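Local coordinates for protein peptidase S15/CocE/NonD (Thaumarchaeota archaeon SCGC AB-539-E09, PDB 4PF1) that probably removes residues from the N-terminal ends of peptides, as a serine aminopeptidase with the alpha/beta-hydrolase fold, at residues M85-M90 with Y99-Q104; R34-I39 with H70-T75; T49-P54 with D142-N147; P325-H328 with R332-A335. One frame throughout, in Å; residues are numbered along the deposited sequence.

Interaction 1 of 4, residues M85-M90 with Y99-Q104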
# COMPACT_ATOMS: atom_id res chain seq x y z
N MET A 85 5.43 3.93 26.67
CA MET A 85 4.55 4.38 25.59
C MET A 85 4.31 5.91 25.55
O MET A 85 3.88 6.42 24.52
CB MET A 85 3.19 3.67 25.67
CG MET A 85 3.27 2.16 25.49
SD MET A 85 3.63 1.67 23.78
CE MET A 85 2.07 2.08 22.98
N VAL A 86 4.53 6.62 26.67
CA VAL A 86 4.26 8.07 26.74
C VAL A 86 5.48 8.92 26.31
O VAL A 86 5.30 10.04 25.85
CB VAL A 86 3.74 8.53 28.14
CG1 VAL A 86 2.34 8.00 28.41
CG2 VAL A 86 4.70 8.13 29.27
N VAL A 87 6.69 8.39 26.48
CA VAL A 87 7.92 9.14 26.19
C VAL A 87 8.29 9.10 24.69
O VAL A 87 8.01 8.10 24.02
CB VAL A 87 9.11 8.64 27.06
CG1 VAL A 87 8.88 8.96 28.53
CG2 VAL A 87 9.38 7.15 26.86
N PRO A 88 9.01 10.13 24.17
CA PRO A 88 9.51 10.04 22.78
C PRO A 88 10.46 8.84 22.63
O PRO A 88 11.07 8.42 23.63
CB PRO A 88 10.25 11.37 22.57
CG PRO A 88 9.70 12.28 23.64
CD PRO A 88 9.47 11.38 24.81
N GLN A 89 10.56 8.27 21.42
CA GLN A 89 11.42 7.11 21.14
C GLN A 89 12.87 7.34 21.57
O GLN A 89 13.56 6.39 21.92
CB GLN A 89 11.35 6.72 19.65
CG GLN A 89 10.05 6.03 19.26
CD GLN A 89 9.69 6.24 17.81
OE1 GLN A 89 9.31 7.34 17.39
NE2 GLN A 89 9.78 5.18 17.02
N MET A 90 13.32 8.62 21.58
CA MET A 90 14.65 9.02 22.02
C MET A 90 14.94 8.54 23.45
O MET A 90 16.07 8.14 23.75
CB MET A 90 14.79 10.55 21.94
CG MET A 90 16.15 11.08 22.37
SD MET A 90 16.25 12.89 22.36
CE MET A 90 15.11 13.29 23.67
N TYR A 99 15.10 5.63 34.50
CA TYR A 99 15.57 6.99 34.81
C TYR A 99 14.35 7.86 35.08
O TYR A 99 13.25 7.53 34.64
CB TYR A 99 16.31 7.59 33.58
CG TYR A 99 17.78 7.25 33.42
CD1 TYR A 99 18.28 6.01 33.81
CD2 TYR A 99 18.64 8.12 32.76
CE1 TYR A 99 19.62 5.68 33.62
CE2 TYR A 99 19.98 7.79 32.54
CZ TYR A 99 20.46 6.57 32.98
OH TYR A 99 21.79 6.26 32.80
N ILE A 100 14.56 9.02 35.72
CA ILE A 100 13.49 10.00 35.85
C ILE A 100 13.55 10.83 34.56
O ILE A 100 14.63 11.32 34.20
CB ILE A 100 13.61 10.85 37.15
CG1 ILE A 100 13.20 10.01 38.38
CG2 ILE A 100 12.78 12.13 37.05
CD1 ILE A 100 13.89 10.41 39.69
N ILE A 101 12.44 10.89 33.81
CA ILE A 101 12.41 11.63 32.54
C ILE A 101 11.69 12.96 32.75
O ILE A 101 10.54 12.98 33.20
CB ILE A 101 11.80 10.78 31.40
CG1 ILE A 101 12.58 9.45 31.23
CG2 ILE A 101 11.77 11.57 30.08
CD1 ILE A 101 11.77 8.29 30.80
N VAL A 102 12.38 14.07 32.46
CA VAL A 102 11.85 15.41 32.68
C VAL A 102 11.82 16.22 31.37
O VAL A 102 12.84 16.34 30.69
CB VAL A 102 12.65 16.17 33.78
CG1 VAL A 102 12.12 17.59 33.97
CG2 VAL A 102 12.63 15.41 35.11
N TYR A 103 10.65 16.79 31.05
CA TYR A 103 10.46 17.68 29.90
C TYR A 103 9.96 19.01 30.39
O TYR A 103 9.00 19.07 31.16
CB TYR A 103 9.49 17.07 28.87
CG TYR A 103 10.18 16.19 27.86
CD1 TYR A 103 10.66 14.93 28.21
CD2 TYR A 103 10.38 16.62 26.55
CE1 TYR A 103 11.33 14.13 27.29
CE2 TYR A 103 11.03 15.82 25.61
CZ TYR A 103 11.51 14.58 25.99
OH TYR A 103 12.17 13.79 25.09
N GLN A 104 10.63 20.09 29.98
CA GLN A 104 10.26 21.42 30.43
C GLN A 104 9.98 22.34 29.26
O GLN A 104 10.76 22.37 28.30
CB GLN A 104 11.38 22.02 31.32
CG GLN A 104 11.07 23.42 31.86
CD GLN A 104 12.24 24.01 32.60
OE1 GLN A 104 13.26 24.37 32.00
NE2 GLN A 104 12.09 24.17 33.90
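Tyr103 and Ile101, two residues apart on strand 100-105 of the central mixed sheet of this alpha/beta-hydrolase fold, receive Val87, Pro88 and Met90 from the segment that runs on from helix 83-86. The contact is a worked example of how an irregular segment can be packed onto a sheet by side chains alone, and its meetings fall into two kinds.

The aliphatic kind is a single pair. Val87 CG1 comes to 3.7 Å from Ile101 CD1, and the two side chains cross at about a right angle. Leu52 of strand 46-54 also touches Val87, and Val63 of strand 60-67 touches Ile101, so the pair is part of a wider buried layer.

The second kind gathers round the outer end of the Tyr103 ring. Pro88 approaches it from the opposite direction and obliquely: its CG is 3.8 Å from Tyr103 CZ, and its CD is 3.6 Å from Tyr103 OH. Met90 arrives with CG anti to its own backbone N (chi1 -180°), stays extended at the next bond, and then bends at chi3 (66°), which turns the methyl back toward the phenol. The hydroxyl thus lies among carbon atoms, and its polar need is met by a hydrogen bond with Asn91 OD1. A leucine in place of Tyr103 would probably leave Asn91 OD1 without this mate and open a gap beside Pro88 and Met90. On its own strand the Tyr103 ring has Ile101 CG2 in plane at its edge, while across the contact Tyr103 OH sits 3.2 Å from Pro88 CG and 3.3 Å from Met90 CE.

Interaction 2 of 4, residues R34-I39 with H70-T75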
# COMPACT_ATOMS: atom_id res chain seq x y z
N ARG A 34 3.26 11.10 37.32
CA ARG A 34 3.43 12.32 36.54
C ARG A 34 3.32 13.55 37.45
O ARG A 34 2.25 13.84 37.98
CB ARG A 34 2.38 12.37 35.41
CG ARG A 34 2.56 13.51 34.41
CD ARG A 34 1.45 13.51 33.37
NE ARG A 34 1.58 12.39 32.43
CZ ARG A 34 2.23 12.45 31.27
NH1 ARG A 34 2.81 13.59 30.89
NH2 ARG A 34 2.31 11.38 30.49
N ARG A 35 4.46 14.24 37.65
CA ARG A 35 4.52 15.46 38.47
C ARG A 35 4.62 16.69 37.58
O ARG A 35 5.56 16.81 36.80
CB ARG A 35 5.71 15.40 39.45
CG ARG A 35 5.34 14.88 40.83
CD ARG A 35 6.49 15.03 41.81
NE ARG A 35 6.66 16.42 42.25
CZ ARG A 35 7.42 16.79 43.28
NH1 ARG A 35 8.07 15.88 43.99
NH2 ARG A 35 7.52 18.07 43.61
N GLU A 36 3.64 17.60 37.69
CA GLU A 36 3.60 18.83 36.91
C GLU A 36 3.95 20.00 37.82
O GLU A 36 3.23 20.27 38.79
CB GLU A 36 2.23 19.02 36.24
CG GLU A 36 1.89 17.90 35.26
CD GLU A 36 0.55 18.02 34.56
OE1 GLU A 36 -0.47 18.20 35.26
OE2 GLU A 36 0.52 17.88 33.32
N GLU A 37 5.10 20.65 37.56
CA GLU A 37 5.58 21.72 38.43
C GLU A 37 5.87 23.01 37.67
O GLU A 37 6.45 22.98 36.59
CB GLU A 37 6.85 21.27 39.18
CG GLU A 37 6.65 20.06 40.09
CD GLU A 37 5.91 20.32 41.39
OE1 GLU A 37 5.87 21.48 41.85
OE2 GLU A 37 5.39 19.34 41.98
N MET A 38 5.49 24.15 38.27
CA MET A 38 5.80 25.47 37.74
C MET A 38 7.00 26.00 38.53
O MET A 38 6.82 26.60 39.60
CB MET A 38 4.58 26.41 37.82
CG MET A 38 3.47 26.06 36.82
SD MET A 38 3.91 26.40 35.09
CE MET A 38 3.64 28.17 35.01
N ILE A 39 8.22 25.66 38.08
CA ILE A 39 9.46 26.01 38.77
C ILE A 39 9.78 27.50 38.59
O ILE A 39 9.94 27.96 37.45
CB ILE A 39 10.66 25.11 38.34
CG1 ILE A 39 10.35 23.61 38.58
CG2 ILE A 39 11.95 25.53 39.07
CD1 ILE A 39 11.37 22.63 37.95
N HIS A 70 5.80 21.92 23.30
CA HIS A 70 4.75 21.42 24.20
C HIS A 70 5.21 20.19 25.00
O HIS A 70 4.93 19.05 24.61
CB HIS A 70 3.46 21.10 23.39
CG HIS A 70 2.18 21.24 24.15
ND1 HIS A 70 2.16 21.55 25.50
CD2 HIS A 70 0.91 21.13 23.71
CE1 HIS A 70 0.88 21.60 25.84
NE2 HIS A 70 0.09 21.36 24.80
N ALA A 71 5.85 20.43 26.17
CA ALA A 71 6.34 19.39 27.08
C ALA A 71 5.24 18.39 27.46
O ALA A 71 5.52 17.20 27.58
CB ALA A 71 6.93 20.02 28.33
N GLU A 72 3.99 18.88 27.63
CA GLU A 72 2.83 18.05 27.99
C GLU A 72 2.42 17.12 26.83
O GLU A 72 1.86 16.05 27.09
CB GLU A 72 1.64 18.93 28.44
CG GLU A 72 1.61 19.14 29.95
CD GLU A 72 0.73 20.26 30.45
OE1 GLU A 72 -0.51 20.17 30.31
OE2 GLU A 72 1.28 21.21 31.07
N ARG A 73 2.74 17.50 25.58
CA ARG A 73 2.46 16.65 24.41
C ARG A 73 3.66 15.74 24.11
O ARG A 73 3.46 14.59 23.75
CB ARG A 73 2.07 17.48 23.18
CG ARG A 73 1.32 16.66 22.13
CD ARG A 73 0.93 17.47 20.91
NE ARG A 73 2.09 17.83 20.09
CZ ARG A 73 2.43 19.08 19.79
NH1 ARG A 73 1.70 20.10 20.23
NH2 ARG A 73 3.50 19.32 19.04
N ARG A 74 4.91 16.25 24.29
CA ARG A 74 6.13 15.45 24.09
C ARG A 74 6.15 14.23 25.05
O ARG A 74 6.59 13.15 24.66
CB ARG A 74 7.41 16.30 24.30
CG ARG A 74 7.54 17.52 23.37
CD ARG A 74 8.09 17.20 21.99
NE ARG A 74 9.48 16.72 22.05
CZ ARG A 74 9.87 15.52 21.65
NH1 ARG A 74 8.99 14.66 21.15
NH2 ARG A 74 11.14 15.16 21.75
N THR A 75 5.62 14.42 26.28
CA THR A 75 5.53 13.38 27.32
C THR A 75 4.22 12.57 27.20
O THR A 75 3.81 11.92 28.18
CB THR A 75 5.65 14.00 28.71
OG1 THR A 75 4.71 15.07 28.84
CG2 THR A 75 7.04 14.48 29.02
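Thr75 O is gripped by both terminal nitrogens of Arg34. Arg34 NH2 donates the stronger bond, 2.8 Å to Thr75 O and nearly straight at 166°, and NH1 adds a weak one. Arg34 NH1 also donates to Thr75 OG1 at 3.2 Å, so the guanidinium meets the threonine end-on, with carbonyl oxygen and hydroxyl both close to its plane. The hydroxyl is itself a donor: with chi1 at 52°, Thr75 OG1 lies between the backbone N and the carbonyl carbon and reaches back to donate to Ala71 O at 2.6 Å. Ala71 O therefore holds Thr75 twice, through OG1 and through the backbone N.

In the alpha/beta-hydrolase fold this joins strand 32-40, outermost in the central sheet within this chain, to the short helix 71-74 that follows strand 60-67. With a methionine at Arg34, Thr75 O and OG1 would probably lose the donors that tie them to the strand.

A less friendly pair lies further along. Glu36 OE2 stands 3.9 Å from Glu72 OE1, the carboxylate planes 55° apart, a nearness of like charge that may be eased by the hydrogen bond of Asn48 ND2 to Glu72 OE2. Arg35 forms a salt bridge along its own strand, with Arg35 NE and NH2 both donating to Glu37 OE2 from the same face of the carboxylate, NH2 at 3.0 Å, and its NH1 makes a weak hydrogen bond to Asn147 O of helix 133-147.

Interaction 3 of 4, residues T49-P54 with D142-N147; sequences TIILIP and DWLVKN
Ile51 of strand 46-54 meets Leu144 and Trp143 of helix 133-147, a helix laid against the central sheet in the manner of the alpha/beta-hydrolase fold. It serves as an example of a sparse helix-on-sheet contact in which one strand residue does nearly all the touching.

The close part is wholly apolar. Ile51 and Leu144 slide past each other in opposite directions, and Leu144 CD2 is received by two atoms of the isoleucine, at 3.9 Å from Ile51 CG1 and 4.0 Å from Ile51 CD1. The same Ile51 CD1 also lies 3.9 Å from Trp143 CZ3, so this methyl is shared between the leucine and the indole, which it meets obliquely. Trp143 gets there because its CG is anti to the backbone N (chi1 -170°), which brings CZ3 of the ring to Ile51 CD1. Arg35, Glu37 and Ile39 of strand 32-40 also touch the indole, extending the packing to the neighbouring strand, while Ile100 and Val102 of strand 100-105 touch Ile51 from its other neighbour.

The opposite character belongs to the turn of helix that faces solvent. There Lys146, exposed, forms a salt bridge with Asp142, its NZ 3.0 Å from Asp142 OD1, an oxygen that also hydrogen-bonds with His175. Asn147, at the end of the helix segment, donates through ND2 to Trp143 O at 2.8 Å and 165°, an oxygen that also accepts from Asn147 N. That bond holds the amide beside the indole, with Asn147 ND2 3.2 Å above one face of the Trp143 ring, toward its rim.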
# COMPACT_ATOMS: atom_id res chain seq x y z
N THR A 49 7.18 22.34 34.02
CA THR A 49 8.09 21.20 34.07
C THR A 49 7.32 19.90 34.32
O THR A 49 6.63 19.76 35.33
CB THR A 49 9.17 21.45 35.12
OG1 THR A 49 9.63 22.81 35.01
CG2 THR A 49 10.35 20.51 34.99
N ILE A 50 7.47 18.93 33.40
CA ILE A 50 6.80 17.63 33.48
C ILE A 50 7.82 16.58 33.93
O ILE A 50 8.75 16.28 33.19
CB ILE A 50 6.12 17.25 32.13
CG1 ILE A 50 5.24 18.41 31.55
CG2 ILE A 50 5.35 15.92 32.22
CD1 ILE A 50 4.21 19.09 32.53
N ILE A 51 7.63 16.04 35.14
CA ILE A 51 8.53 15.06 35.74
C ILE A 51 7.88 13.67 35.75
O ILE A 51 6.82 13.48 36.36
CB ILE A 51 8.96 15.52 37.17
CG1 ILE A 51 9.51 16.97 37.15
CG2 ILE A 51 9.98 14.55 37.78
CD1 ILE A 51 9.14 17.81 38.37
N LEU A 52 8.50 12.70 35.07
CA LEU A 52 8.00 11.33 35.00
C LEU A 52 8.88 10.42 35.85
O LEU A 52 10.05 10.19 35.53
CB LEU A 52 7.93 10.83 33.54
CG LEU A 52 7.25 11.76 32.52
CD1 LEU A 52 7.46 11.26 31.11
CD2 LEU A 52 5.76 11.92 32.81
N ILE A 53 8.33 9.94 36.97
CA ILE A 53 9.06 9.09 37.90
C ILE A 53 8.54 7.65 37.81
O ILE A 53 7.36 7.42 38.06
CB ILE A 53 9.00 9.62 39.36
CG1 ILE A 53 9.18 11.16 39.43
CG2 ILE A 53 10.01 8.89 40.26
CD1 ILE A 53 8.51 11.84 40.61
N PRO A 54 9.40 6.67 37.46
CA PRO A 54 8.94 5.27 37.43
C PRO A 54 8.53 4.81 38.83
O PRO A 54 9.19 5.17 39.80
CB PRO A 54 10.16 4.49 36.90
CG PRO A 54 11.08 5.53 36.34
CD PRO A 54 10.84 6.76 37.13
N ASP A 142 18.76 22.70 39.86
CA ASP A 142 18.85 22.95 41.30
C ASP A 142 17.55 22.56 42.01
O ASP A 142 17.60 21.92 43.06
CB ASP A 142 19.19 24.41 41.59
CG ASP A 142 19.77 24.62 42.98
OD1 ASP A 142 20.92 24.17 43.22
OD2 ASP A 142 19.07 25.22 43.83
N TRP A 143 16.39 22.93 41.43
CA TRP A 143 15.09 22.58 41.98
C TRP A 143 14.86 21.06 41.91
O TRP A 143 14.40 20.47 42.88
CB TRP A 143 13.96 23.31 41.24
CG TRP A 143 12.62 23.18 41.91
CD1 TRP A 143 12.04 24.06 42.78
CD2 TRP A 143 11.69 22.08 41.79
NE1 TRP A 143 10.82 23.58 43.20
CE2 TRP A 143 10.59 22.37 42.61
CE3 TRP A 143 11.71 20.88 41.06
CZ2 TRP A 143 9.49 21.50 42.72
CZ3 TRP A 143 10.63 20.01 41.18
CH2 TRP A 143 9.54 20.33 42.00
N LEU A 144 15.16 20.44 40.74
CA LEU A 144 14.95 19.01 40.50
C LEU A 144 15.69 18.12 41.51
O LEU A 144 15.06 17.27 42.13
CB LEU A 144 15.35 18.63 39.06
CG LEU A 144 14.40 19.07 37.94
CD1 LEU A 144 15.07 18.95 36.58
CD2 LEU A 144 13.09 18.28 37.96
N VAL A 145 17.02 18.32 41.68
CA VAL A 145 17.84 17.50 42.59
C VAL A 145 17.47 17.74 44.08
O VAL A 145 17.73 16.86 44.91
CB VAL A 145 19.37 17.66 42.36
CG1 VAL A 145 19.77 17.16 40.98
CG2 VAL A 145 19.83 19.11 42.58
N LYS A 146 16.86 18.90 44.41
CA LYS A 146 16.46 19.24 45.77
C LYS A 146 15.03 18.78 46.10
O LYS A 146 14.73 18.55 47.27
CB LYS A 146 16.55 20.76 46.01
CG LYS A 146 17.94 21.27 46.34
CD LYS A 146 17.96 22.80 46.39
CE LYS A 146 19.22 23.35 47.01
NZ LYS A 146 20.35 23.38 46.05
N ASN A 147 14.14 18.68 45.09
CA ASN A 147 12.73 18.37 45.34
C ASN A 147 12.27 16.99 44.84
O ASN A 147 11.14 16.59 45.14
CB ASN A 147 11.84 19.46 44.77
CG ASN A 147 12.04 20.78 45.46
OD1 ASN A 147 11.42 21.07 46.49
ND2 ASN A 147 12.97 21.58 44.96

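Interaction 4 of 4, residues P325-H328 with R332-A335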
# COMPACT_ATOMS: atom_id res chain seq x y z
N PRO A 325 23.71 6.97 9.51
CA PRO A 325 23.05 7.15 8.20
C PRO A 325 21.62 7.64 8.40
O PRO A 325 20.65 6.97 8.03
CB PRO A 325 23.09 5.74 7.61
CG PRO A 325 22.95 4.84 8.81
CD PRO A 325 23.60 5.57 9.98
N TRP A 326 21.49 8.79 9.05
CA TRP A 326 20.21 9.26 9.51
C TRP A 326 19.77 10.56 8.92
O TRP A 326 20.58 11.44 8.65
CB TRP A 326 20.27 9.42 11.05
CG TRP A 326 20.68 8.17 11.78
CD1 TRP A 326 20.21 6.91 11.58
CD2 TRP A 326 21.59 8.09 12.88
NE1 TRP A 326 20.77 6.04 12.48
CE2 TRP A 326 21.63 6.74 13.29
CE3 TRP A 326 22.37 9.03 13.58
CZ2 TRP A 326 22.45 6.30 14.34
CZ3 TRP A 326 23.19 8.59 14.60
CH2 TRP A 326 23.22 7.24 14.98
N ASN A 327 18.45 10.71 8.80
CA ASN A 327 17.84 11.98 8.47
C ASN A 327 17.73 12.78 9.78
O ASN A 327 18.30 12.35 10.79
CB ASN A 327 16.48 11.79 7.76
CG ASN A 327 15.36 11.17 8.59
OD1 ASN A 327 15.43 11.06 9.81
ND2 ASN A 327 14.28 10.83 7.93
N HIS A 328 16.99 13.89 9.80
CA HIS A 328 16.89 14.74 10.98
C HIS A 328 16.45 14.02 12.30
O HIS A 328 17.02 14.30 13.35
CB HIS A 328 15.98 15.93 10.71
CG HIS A 328 16.02 16.95 11.79
ND1 HIS A 328 17.22 17.44 12.27
CD2 HIS A 328 15.01 17.51 12.49
CE1 HIS A 328 16.91 18.28 13.23
NE2 HIS A 328 15.59 18.37 13.39
N ARG A 332 17.10 9.55 16.86
CA ARG A 332 16.23 9.54 18.04
C ARG A 332 15.07 8.52 17.92
O ARG A 332 14.20 8.47 18.79
CB ARG A 332 15.67 10.95 18.29
CG ARG A 332 16.73 11.95 18.72
CD ARG A 332 16.21 13.37 18.64
NE ARG A 332 16.33 13.92 17.29
CZ ARG A 332 15.63 14.96 16.84
NH1 ARG A 332 14.75 15.57 17.63
NH2 ARG A 332 15.81 15.40 15.61
N ARG A 333 15.07 7.70 16.85
CA ARG A 333 14.04 6.68 16.64
C ARG A 333 14.64 5.47 15.88
O ARG A 333 15.86 5.27 15.92
CB ARG A 333 12.80 7.26 15.90
CG ARG A 333 13.07 7.78 14.48
CD ARG A 333 11.76 8.10 13.76
NE ARG A 333 11.98 8.64 12.41
CZ ARG A 333 12.05 7.90 11.31
NH1 ARG A 333 11.94 6.58 11.38
NH2 ARG A 333 12.24 8.47 10.13
N ASP A 334 13.78 4.67 15.23
CA ASP A 334 14.20 3.53 14.41
C ASP A 334 14.81 4.03 13.10
O ASP A 334 14.34 5.03 12.54
CB ASP A 334 13.00 2.61 14.12
CG ASP A 334 11.87 3.31 13.39
OD1 ASP A 334 11.30 4.27 13.96
OD2 ASP A 334 11.59 2.94 12.23
N ALA A 335 15.86 3.36 12.61
CA ALA A 335 16.50 3.74 11.36
C ALA A 335 17.05 2.51 10.62
O ALA A 335 18.27 2.34 10.52
CB ALA A 335 17.59 4.76 11.60
O HOH W 1 18.13 12.61 15.19
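Arg332 begins the segment by reaching back to His328. Its chain bends at chi3 (-84°), and Arg332 NH2 donates to His328 O at 2.8 Å, approaching from above the carbonyl plane. Arg332 NH2 also sits 3.7 Å above the plane of the His328 ring, over its centre, with the guanidinium standing steeply on the imidazole at 78°. A water bridges the same two residues: it donates to His328 O at 2.7 Å and accepts from Arg332 NE, so the carbonyl oxygen has two donors. His328 ND1 hydrogen-bonds to Asp295 OD2 and His328 NE2 to Ser161 OG, an arrangement consistent with the catalytic triad of a serine hydrolase, and Arg332 thus packs on the probable catalytic histidine.

Arg333 follows with an extended chain that crosses Asn327 at about a right angle. Arg333 NH2 is 3.8 Å from Asn327 ND2, a packing contact only, both nitrogens being donors; Asn327 ND2 donates to Gly454 O. Arg333 NH1 instead forms a salt bridge with Asp334 OD1 and hydrogen-bonds to a glycerol, probably from the crystallisation liquor.

Ala335 ends the walk with its methyl against the Trp326 indole, CB lying 3.4 Å from Trp326 CD1. Both segments belong to the loop between strands 319-324 and 337-338, and helix 347-365 borders them: Thr347 OG1 hydrogen-bonds with Trp326 NE1 and Ala335 O, and Arg352 NH1 with Arg333 O.

Followed from the N terminus, the chain opens interaction 2 on strand 32-40 and, one strand later, interaction 3 on strand 46-54. Interaction 2 closes first, at helix 71-74, so the two cross. Interaction 1 then opens and closes within 85-104, in series with interaction 2 and nested inside the longer loop that interaction 3 closes at helix 133-147. These three share neighbouring strands of the central sheet, where 46-54 lies between 32-40 and 100-105. Interaction 4 is a short closure far along the chain, between 325 and 335. It touches only interaction 1, where Gln89 and Met90 pack on Arg332, joining the segment 85-90, which packs on strand 100-105, to the loop of the probable catalytic histidine.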